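Ribonucleoside triphosphate reductase (Lactobacillus leichmannii, PDB 1L1L) catalyses the adenosylcobalamin-dependent reduction of ribonucleoside triphosphates to 2'-deoxyribonucleoside triphosphates, acting as an allosterically regulated monomer. Local coordinates at residues L153-E156 against L157-G161; K448-T451 against F452-Y455; Y195-S198 against V199-G202. All blocks are in the same frame, centred on the assembly; numbering follows the deposited sequence.

Contact 1 (L153-E156 against L157-G161); sequences LFDE and LMKGG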
ATOM      1  N   LEU A 153       6.668  -8.048 -10.733  1.00 24.10           N
ATOM      2  CA  LEU A 153       5.405  -7.390 -10.434  1.00 24.61           C
ATOM      3  C   LEU A 153       4.277  -8.399 -10.190  1.00 24.08           C
ATOM      4  O   LEU A 153       3.525  -8.276  -9.215  1.00 24.13           O
ATOM      5  CB  LEU A 153       5.027  -6.442 -11.576  1.00 25.75           C
ATOM      6  CG  LEU A 153       3.667  -5.752 -11.488  1.00 25.39           C
ATOM      7  CD1 LEU A 153       3.825  -4.285 -11.781  1.00 28.20           C
ATOM      8  CD2 LEU A 153       2.717  -6.396 -12.466  1.00 27.35           C
ATOM      9  N   PHE A 154       4.164  -9.391 -11.076  1.00 22.58           N
ATOM     10  CA  PHE A 154       3.140 -10.435 -10.999  1.00 22.50           C
ATOM     11  C   PHE A 154       3.233 -11.165  -9.645  1.00 22.51           C
ATOM     12  O   PHE A 154       2.237 -11.382  -8.954  1.00 22.27           O
ATOM     13  CB  PHE A 154       3.370 -11.433 -12.148  1.00 21.86           C
ATOM     14  CG  PHE A 154       2.195 -12.343 -12.456  1.00 21.94           C
ATOM     15  CD1 PHE A 154       0.973 -12.212 -11.806  1.00 20.93           C
ATOM     16  CD2 PHE A 154       2.324 -13.328 -13.437  1.00 21.58           C
ATOM     17  CE1 PHE A 154      -0.101 -13.040 -12.121  1.00 20.39           C
ATOM     18  CE2 PHE A 154       1.259 -14.162 -13.763  1.00 20.27           C
ATOM     19  CZ  PHE A 154       0.038 -14.021 -13.103  1.00 20.82           C
ATOM     20  N   ASP A 155       4.451 -11.518  -9.271  1.00 22.75           N
ATOM     21  CA  ASP A 155       4.677 -12.251  -8.020  1.00 24.51           C
ATOM     22  C   ASP A 155       4.267 -11.445  -6.777  1.00 23.78           C
ATOM     23  O   ASP A 155       3.443 -11.896  -5.979  1.00 26.15           O
ATOM     24  CB  ASP A 155       6.150 -12.680  -7.947  1.00 24.62           C
ATOM     25  CG  ASP A 155       6.439 -13.591  -6.759  1.00 25.91           C
ATOM     26  OD1 ASP A 155       5.619 -14.487  -6.500  1.00 25.36           O
ATOM     27  OD2 ASP A 155       7.489 -13.408  -6.108  1.00 27.87           O
ATOM     28  N   GLU A 156       4.809 -10.243  -6.632  1.00 24.86           N
ATOM     29  CA  GLU A 156       4.486  -9.408  -5.479  1.00 24.08           C
ATOM     30  C   GLU A 156       2.997  -9.080  -5.445  1.00 23.95           C
ATOM     31  O   GLU A 156       2.392  -8.992  -4.369  1.00 23.35           O
ATOM     32  CB  GLU A 156       5.325  -8.134  -5.496  1.00 23.89           C
ATOM     33  CG  GLU A 156       6.822  -8.375  -5.401  1.00 25.91           C
ATOM     34  CD  GLU A 156       7.215  -9.319  -4.257  1.00 27.82           C
ATOM     35  OE1 GLU A 156       6.539  -9.302  -3.202  1.00 27.11           O
ATOM     36  OE2 GLU A 156       8.209 -10.062  -4.422  1.00 26.95           O
ATOM     37  N   LEU A 157       2.391  -8.892  -6.619  1.00 23.44           N
ATOM     38  CA  LEU A 157       0.959  -8.621  -6.660  1.00 22.88           C
ATOM     39  C   LEU A 157       0.170  -9.842  -6.154  1.00 22.85           C
ATOM     40  O   LEU A 157      -0.805  -9.695  -5.427  1.00 22.99           O
ATOM     41  CB  LEU A 157       0.493  -8.277  -8.092  1.00 23.01           C
ATOM     42  CG  LEU A 157       0.761  -6.866  -8.649  1.00 22.68           C
ATOM     43  CD1 LEU A 157       0.415  -6.819 -10.175  1.00 23.41           C
ATOM     44  CD2 LEU A 157      -0.058  -5.853  -7.877  1.00 22.36           C
ATOM     45  N   MET A 158       0.569 -11.047  -6.547  1.00 23.14           N
ATOM     46  CA  MET A 158      -0.174 -12.217  -6.098  1.00 24.56           C
ATOM     47  C   MET A 158       0.036 -12.452  -4.599  1.00 24.87           C
ATOM     48  O   MET A 158      -0.782 -13.101  -3.966  1.00 26.37           O
ATOM     49  CB  MET A 158       0.218 -13.461  -6.888  1.00 25.79           C
ATOM     50  CG  MET A 158      -0.505 -13.552  -8.226  1.00 28.89           C
ATOM     51  SD  MET A 158      -0.256 -15.145  -8.947  1.00 35.66           S
ATOM     52  CE  MET A 158       1.485 -15.045  -9.328  1.00 33.32           C
ATOM     53  N   LYS A 159       1.128 -11.918  -4.059  1.00 25.59           N
ATOM     54  CA  LYS A 159       1.429 -12.041  -2.632  1.00 26.84           C
ATOM     55  C   LYS A 159       0.688 -10.942  -1.857  1.00 28.17           C
ATOM     56  O   LYS A 159       0.962 -10.697  -0.678  1.00 28.81           O
ATOM     57  CB  LYS A 159       2.937 -11.934  -2.386  1.00 25.35           C
ATOM     58  CG  LYS A 159       3.750 -13.140  -2.886  1.00 23.79           C
ATOM     59  CD  LYS A 159       5.242 -12.850  -2.841  1.00 25.72           C
ATOM     60  CE  LYS A 159       6.058 -14.051  -3.268  1.00 25.79           C
ATOM     61  NZ  LYS A 159       7.522 -13.751  -3.325  1.00 27.22           N
ATOM     62  N   GLY A 160      -0.236 -10.272  -2.545  1.00 28.08           N
ATOM     63  CA  GLY A 160      -1.048  -9.240  -1.927  1.00 28.79           C
ATOM     64  C   GLY A 160      -0.472  -7.852  -1.762  1.00 28.45           C
ATOM     65  O   GLY A 160      -1.038  -7.042  -1.033  1.00 30.93           O
ATOM     66  N   GLY A 161       0.641  -7.557  -2.425  1.00 27.89           N
ATOM     67  CA  GLY A 161       1.227  -6.238  -2.282  1.00 27.66           C
ATOM     68  C   GLY A 161       0.871  -5.304  -3.424  1.00 27.36           C
ATOM     69  O   GLY A 161       0.115  -5.667  -4.320  1.00 28.43           O
TER
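Met158 lays its terminal methyl over one face of the Phe154 ring, CE sitting 3.9 Å from the ring centroid and displaced toward the CD1–CE1 rim. A bend at chi3 (-68°) folds CE back over the ring, while SD approaches it obliquely, 4.5 Å from the centroid: a CH-pi contact combined with a Met-aromatic one. One position earlier on the helix, Leu153 and Leu157 run side by side in the same direction, and their methyls are packed tightly, with CD2 of Leu153 3.3 Å from CD1 of Leu157. These apolar side chains face helix 298-313, and the leucines also meet strand 162-166.

Helix 148-158 ends here in a Schellman motif. Gly160 has positive phi (81°), Gly161 N returns to Glu156 O at 3.0 Å, and Gly160 N bonds to Leu157 O.

On the polar side, Lys159 is extended beyond CG and crosses Asp155 to bring NZ 2.8 Å from OD2, on the syn side but 32° out of the carboxylate plane. Glu156 OE2 is a longer partner, 3.9 Å from Lys159 NZ. The buried charges are shared further: NZ also forms salt bridges with Asp456 and Asp114, while Asp155 pairs through OD1 with Arg224 and accepts a hydrogen bond from Trp457 at OD2.

Contact 2 (K448-T451 against F452-Y455); sequences KRVT and FSPY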
ATOM      1  N   LYS A 448      13.378  -2.036  11.414  1.00 30.20           N
ATOM      2  CA  LYS A 448      14.721  -2.532  11.160  1.00 30.18           C
ATOM      3  C   LYS A 448      14.751  -4.054  11.128  1.00 29.68           C
ATOM      4  O   LYS A 448      15.437  -4.654  10.302  1.00 30.19           O
ATOM      5  CB  LYS A 448      15.688  -2.036  12.236  1.00 31.43           C
ATOM      6  CG  LYS A 448      17.143  -2.140  11.823  1.00 31.45           C
ATOM      7  CD  LYS A 448      17.500  -1.005  10.867  1.00 32.13           C
ATOM      8  CE  LYS A 448      18.905  -1.153  10.324  1.00 30.90           C
ATOM      9  NZ  LYS A 448      19.355   0.102   9.673  1.00 32.31           N
ATOM     10  N   ARG A 449      14.015  -4.684  12.037  1.00 29.85           N
ATOM     11  CA  ARG A 449      13.991  -6.136  12.082  1.00 29.91           C
ATOM     12  C   ARG A 449      13.365  -6.751  10.834  1.00 31.09           C
ATOM     13  O   ARG A 449      13.875  -7.737  10.290  1.00 30.20           O
ATOM     14  CB  ARG A 449      13.273  -6.620  13.343  1.00 29.61           C
ATOM     15  CG  ARG A 449      14.187  -6.633  14.599  1.00 29.68           C
ATOM     16  CD  ARG A 449      13.562  -7.440  15.753  1.00 27.58           C
ATOM     17  NE  ARG A 449      12.361  -6.803  16.299  1.00 27.92           N
ATOM     18  CZ  ARG A 449      12.361  -5.729  17.079  1.00 27.72           C
ATOM     19  NH1 ARG A 449      13.504  -5.145  17.427  1.00 29.01           N
ATOM     20  NH2 ARG A 449      11.211  -5.231  17.513  1.00 28.39           N
ATOM     21  N   VAL A 450      12.266  -6.169  10.366  1.00 30.83           N
ATOM     22  CA  VAL A 450      11.620  -6.692   9.172  1.00 31.86           C
ATOM     23  C   VAL A 450      12.654  -6.855   8.046  1.00 32.48           C
ATOM     24  O   VAL A 450      12.573  -7.792   7.251  1.00 33.94           O
ATOM     25  CB  VAL A 450      10.471  -5.750   8.711  1.00 32.08           C
ATOM     26  CG1 VAL A 450       9.939  -6.178   7.354  1.00 32.57           C
ATOM     27  CG2 VAL A 450       9.350  -5.777   9.731  1.00 32.21           C
ATOM     28  N   THR A 451      13.638  -5.962   7.991  1.00 33.88           N
ATOM     29  CA  THR A 451      14.661  -6.040   6.947  1.00 34.89           C
ATOM     30  C   THR A 451      15.532  -7.300   7.002  1.00 35.78           C
ATOM     31  O   THR A 451      16.355  -7.528   6.111  1.00 35.27           O
ATOM     32  CB  THR A 451      15.593  -4.809   6.957  1.00 35.48           C
ATOM     33  OG1 THR A 451      16.474  -4.868   8.088  1.00 36.08           O
ATOM     34  CG2 THR A 451      14.783  -3.535   7.016  1.00 35.14           C
ATOM     35  N   PHE A 452      15.370  -8.116   8.044  1.00 36.29           N
ATOM     36  CA  PHE A 452      16.142  -9.354   8.137  1.00 36.07           C
ATOM     37  C   PHE A 452      15.271 -10.568   7.818  1.00 36.74           C
ATOM     38  O   PHE A 452      15.711 -11.714   7.958  1.00 37.78           O
ATOM     39  CB  PHE A 452      16.776  -9.513   9.530  1.00 35.21           C
ATOM     40  CG  PHE A 452      17.916  -8.569   9.790  1.00 33.88           C
ATOM     41  CD1 PHE A 452      17.681  -7.278  10.240  1.00 33.00           C
ATOM     42  CD2 PHE A 452      19.233  -8.969   9.568  1.00 33.87           C
ATOM     43  CE1 PHE A 452      18.732  -6.397  10.467  1.00 33.45           C
ATOM     44  CE2 PHE A 452      20.293  -8.091   9.794  1.00 32.66           C
ATOM     45  CZ  PHE A 452      20.045  -6.805  10.244  1.00 33.25           C
ATOM     46  N   SER A 453      14.038 -10.322   7.385  1.00 36.07           N
ATOM     47  CA  SER A 453      13.131 -11.414   7.032  1.00 36.51           C
ATOM     48  C   SER A 453      13.564 -12.043   5.702  1.00 36.16           C
ATOM     49  O   SER A 453      14.424 -11.504   5.006  1.00 35.86           O
ATOM     50  CB  SER A 453      11.689 -10.899   6.937  1.00 37.83           C
ATOM     51  OG  SER A 453      11.596  -9.790   6.062  1.00 38.25           O
ATOM     52  N   PRO A 454      12.986 -13.201   5.340  1.00 35.96           N
ATOM     53  CA  PRO A 454      13.341 -13.879   4.084  1.00 35.95           C
ATOM     54  C   PRO A 454      12.774 -13.173   2.848  1.00 35.77           C
ATOM     55  O   PRO A 454      11.586 -12.851   2.811  1.00 35.61           O
ATOM     56  CB  PRO A 454      12.725 -15.270   4.251  1.00 35.65           C
ATOM     57  CG  PRO A 454      12.558 -15.426   5.745  1.00 36.46           C
ATOM     58  CD  PRO A 454      12.103 -14.057   6.150  1.00 36.25           C
ATOM     59  N   TYR A 455      13.620 -12.928   1.853  1.00 36.02           N
ATOM     60  CA  TYR A 455      13.174 -12.295   0.605  1.00 36.32           C
ATOM     61  C   TYR A 455      13.477 -13.219  -0.569  1.00 36.80           C
ATOM     62  O   TYR A 455      14.585 -13.735  -0.679  1.00 37.57           O
ATOM     63  CB  TYR A 455      13.858 -10.941   0.393  1.00 34.53           C
ATOM     64  CG  TYR A 455      13.386  -9.861   1.342  1.00 34.94           C
ATOM     65  CD1 TYR A 455      14.079  -9.594   2.522  1.00 33.71           C
ATOM     66  CD2 TYR A 455      12.229  -9.118   1.076  1.00 34.10           C
ATOM     67  CE1 TYR A 455      13.643  -8.616   3.414  1.00 32.89           C
ATOM     68  CE2 TYR A 455      11.779  -8.131   1.971  1.00 33.64           C
ATOM     69  CZ  TYR A 455      12.499  -7.890   3.143  1.00 33.97           C
ATOM     70  OH  TYR A 455      12.079  -6.937   4.060  1.00 31.66           O
TER
HETATM   71  O   HOH W   1      17.153 -10.340   4.857  1.00 55.19           O
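Val450 and Ser453 join in a local turn contact where helix 436-450 gives way to the loop leading to helix 458-467. The chain makes a type I beta turn from Val450 to Ser453, and the carbonyl of Val450 is gripped twice by the same serine. Ser453 N reaches Val450 O at 2.9 Å from well above the carbonyl plane, 53° out of it, whereas Ser453 OG donates in that plane at a notably short 2.5 Å. The hydroxyl can do this because chi1 of 53° sets OG between the backbone N and the carbonyl carbon, turned back to the helix end. Phe452 N closes the preceding turn on Arg449 O at 2.7 Å.

The Phe452 side chain turns its edge to the last carbonyls of the helix. Arg449 O is in the plane of the ring, and Lys448 O is 3.5 Å from CD1, near the same plane. Thr451 OG1 approaches that CD1 obliquely and makes a very short hydrogen bond of 2.5 Å to Lys448 O. Arg468 serves both residues, as a donor to Thr451 OG1 and as the cation in a cation-pi contact with Phe452.

Tyr455, still in the loop, crosses Val450 at about a right angle, its OH 3.3 Å from Val450 O. That hydroxyl is hydrogen-bonded to Asn117, and the residues on which Tyr455 packs include Asp114 and Ile464. Beside the tyrosine, at the edge of its ring and in its plane, one water bridges the turn, donating to Thr451 O at 3.2 Å and to Ser453 O at 3.0 Å.

Contact 3 (Y195-S198 against V199-G202); sequences YDAS and VKVG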
ATOM      1  N   TYR A 195     -13.721 -26.249 -16.416  1.00 45.81           N
ATOM      2  CA  TYR A 195     -13.741 -26.391 -17.868  1.00 46.57           C
ATOM      3  C   TYR A 195     -14.664 -25.391 -18.562  1.00 46.64           C
ATOM      4  O   TYR A 195     -14.201 -24.528 -19.308  1.00 46.54           O
ATOM      5  CB  TYR A 195     -14.141 -27.817 -18.254  1.00 46.86           C
ATOM      6  CG  TYR A 195     -14.406 -27.988 -19.729  1.00 47.03           C
ATOM      7  CD1 TYR A 195     -15.698 -28.221 -20.200  1.00 47.14           C
ATOM      8  CD2 TYR A 195     -13.368 -27.895 -20.659  1.00 47.21           C
ATOM      9  CE1 TYR A 195     -15.955 -28.359 -21.562  1.00 47.67           C
ATOM     10  CE2 TYR A 195     -13.611 -28.032 -22.023  1.00 47.51           C
ATOM     11  CZ  TYR A 195     -14.908 -28.263 -22.469  1.00 47.60           C
ATOM     12  OH  TYR A 195     -15.160 -28.394 -23.820  1.00 48.17           O
ATOM     13  N   ASP A 196     -15.967 -25.504 -18.324  1.00 46.92           N
ATOM     14  CA  ASP A 196     -16.918 -24.595 -18.954  1.00 47.38           C
ATOM     15  C   ASP A 196     -16.460 -23.144 -18.824  1.00 46.87           C
ATOM     16  O   ASP A 196     -16.195 -22.480 -19.828  1.00 46.99           O
ATOM     17  CB  ASP A 196     -18.321 -24.763 -18.346  1.00 48.58           C
ATOM     18  CG  ASP A 196     -18.990 -26.071 -18.764  1.00 50.27           C
ATOM     19  OD1 ASP A 196     -18.998 -26.378 -19.979  1.00 51.14           O
ATOM     20  OD2 ASP A 196     -19.519 -26.787 -17.883  1.00 51.15           O
ATOM     21  N   ALA A 197     -16.358 -22.665 -17.587  1.00 45.68           N
ATOM     22  CA  ALA A 197     -15.934 -21.294 -17.320  1.00 44.45           C
ATOM     23  C   ALA A 197     -14.720 -20.873 -18.143  1.00 43.17           C
ATOM     24  O   ALA A 197     -14.657 -19.742 -18.637  1.00 42.95           O
ATOM     25  CB  ALA A 197     -15.636 -21.123 -15.837  1.00 44.70           C
ATOM     26  N   SER A 198     -13.759 -21.776 -18.291  1.00 42.04           N
ATOM     27  CA  SER A 198     -12.554 -21.467 -19.048  1.00 41.44           C
ATOM     28  C   SER A 198     -12.825 -21.382 -20.546  1.00 41.47           C
ATOM     29  O   SER A 198     -12.274 -20.525 -21.236  1.00 40.75           O
ATOM     30  CB  SER A 198     -11.476 -22.512 -18.774  1.00 41.17           C
ATOM     31  OG  SER A 198     -11.130 -22.530 -17.401  1.00 39.84           O
ATOM     32  N   VAL A 199     -13.665 -22.281 -21.047  1.00 41.67           N
ATOM     33  CA  VAL A 199     -14.008 -22.285 -22.464  1.00 42.26           C
ATOM     34  C   VAL A 199     -14.593 -20.917 -22.780  1.00 42.42           C
ATOM     35  O   VAL A 199     -14.316 -20.340 -23.833  1.00 42.45           O
ATOM     36  CB  VAL A 199     -15.059 -23.386 -22.787  1.00 42.76           C
ATOM     37  CG1 VAL A 199     -15.599 -23.211 -24.204  1.00 43.13           C
ATOM     38  CG2 VAL A 199     -14.423 -24.760 -22.641  1.00 42.15           C
ATOM     39  N   LYS A 200     -15.393 -20.402 -21.851  1.00 42.34           N
ATOM     40  CA  LYS A 200     -16.019 -19.102 -22.011  1.00 42.37           C
ATOM     41  C   LYS A 200     -15.024 -17.960 -22.172  1.00 42.16           C
ATOM     42  O   LYS A 200     -15.318 -16.971 -22.844  1.00 41.76           O
ATOM     43  CB  LYS A 200     -16.933 -18.810 -20.830  1.00 43.01           C
ATOM     44  CG  LYS A 200     -18.198 -19.643 -20.821  1.00 44.70           C
ATOM     45  CD  LYS A 200     -19.124 -19.229 -19.688  1.00 46.55           C
ATOM     46  CE  LYS A 200     -18.504 -19.479 -18.308  1.00 47.69           C
ATOM     47  NZ  LYS A 200     -17.330 -18.600 -17.999  1.00 48.96           N
ATOM     48  N   VAL A 201     -13.852 -18.085 -21.561  1.00 41.62           N
ATOM     49  CA  VAL A 201     -12.851 -17.032 -21.669  1.00 40.73           C
ATOM     50  C   VAL A 201     -11.777 -17.314 -22.710  1.00 40.54           C
ATOM     51  O   VAL A 201     -10.792 -16.587 -22.793  1.00 40.57           O
ATOM     52  CB  VAL A 201     -12.166 -16.753 -20.311  1.00 40.82           C
ATOM     53  CG1 VAL A 201     -13.175 -16.201 -19.324  1.00 40.56           C
ATOM     54  CG2 VAL A 201     -11.529 -18.019 -19.776  1.00 40.82           C
ATOM     55  N   GLY A 202     -11.947 -18.373 -23.501  1.00 40.54           N
ATOM     56  CA  GLY A 202     -10.965 -18.648 -24.537  1.00 40.92           C
ATOM     57  C   GLY A 202     -10.121 -19.906 -24.483  1.00 41.64           C
ATOM     58  O   GLY A 202      -9.288 -20.126 -25.364  1.00 40.85           O
TER
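The short helix 195-200 carries regular i to i+4 bonds, Val199 N to Tyr195 O at 2.9 Å and Lys200 N to Asp196 O, both nearly along the C=O axis, before it tightens and stops. A Schellman motif ends it: Gly202 takes positive phi (115°), its N bonds to Val199 O, and Ala203 N returns to Ser198 O. Between these, Val201 N is drawn to Ser198 O at 2.9 Å from far above the carbonyl plane, and keeps a weak bond of 3.5 Å to Ala197 O. The helix belongs to the insertion domain of B12-dependent ribonucleotide reductases.

Val199 covers one face of the Tyr195 ring with a single branch. Its CG2 stands 3.7 Å from the ring centroid, 24° off the normal and shifted toward the CE2–CZ rim, a CH-pi contact. Tyr195 lies ready for it because CG is anti to the backbone N (chi1 171°), which carries the ring along the helix toward the next turn. On another side of the helix Val201 presses CG2 to 3.0 Å from Ser198 O, a close approach, and packs with Ser198 against Ile278 of helix 275-289. The serine hydroxyl is hydrogen-bonded to Ser194 O.

Lys200 does not stretch into solvent. Bends at chi3 and chi4 fold the chain back on its own helix, although a crystal neighbour also touches this residue and may influence its shape. Its ammonium group comes to rest beside Ala197, where NZ donates to Ala197 O at 3.0 Å, in the carbonyl plane and on a lone pair.

In the fold
All three contacts lie where a helix ends, with Schellman motifs at contacts 1 and 3 and a type I turn at contact 2. Contacts 1 and 2 have centres 18 Å apart and nearest atoms about 7 Å apart. Asp114 links them, pairing with Lys159 and making a backbone bond to Pro454. Both also touch residues next to or near the disulfide Cys119–Cys419 in sequence, probably the redox pair of the active site: Gly160 bonds to Asn118, Tyr455 to Asn117, and Val450 touches Asn420. Contact 3 is peripheral, in the insertion domain, its centre 25 Å from that of contact 1 and 42 Å from that of contact 2.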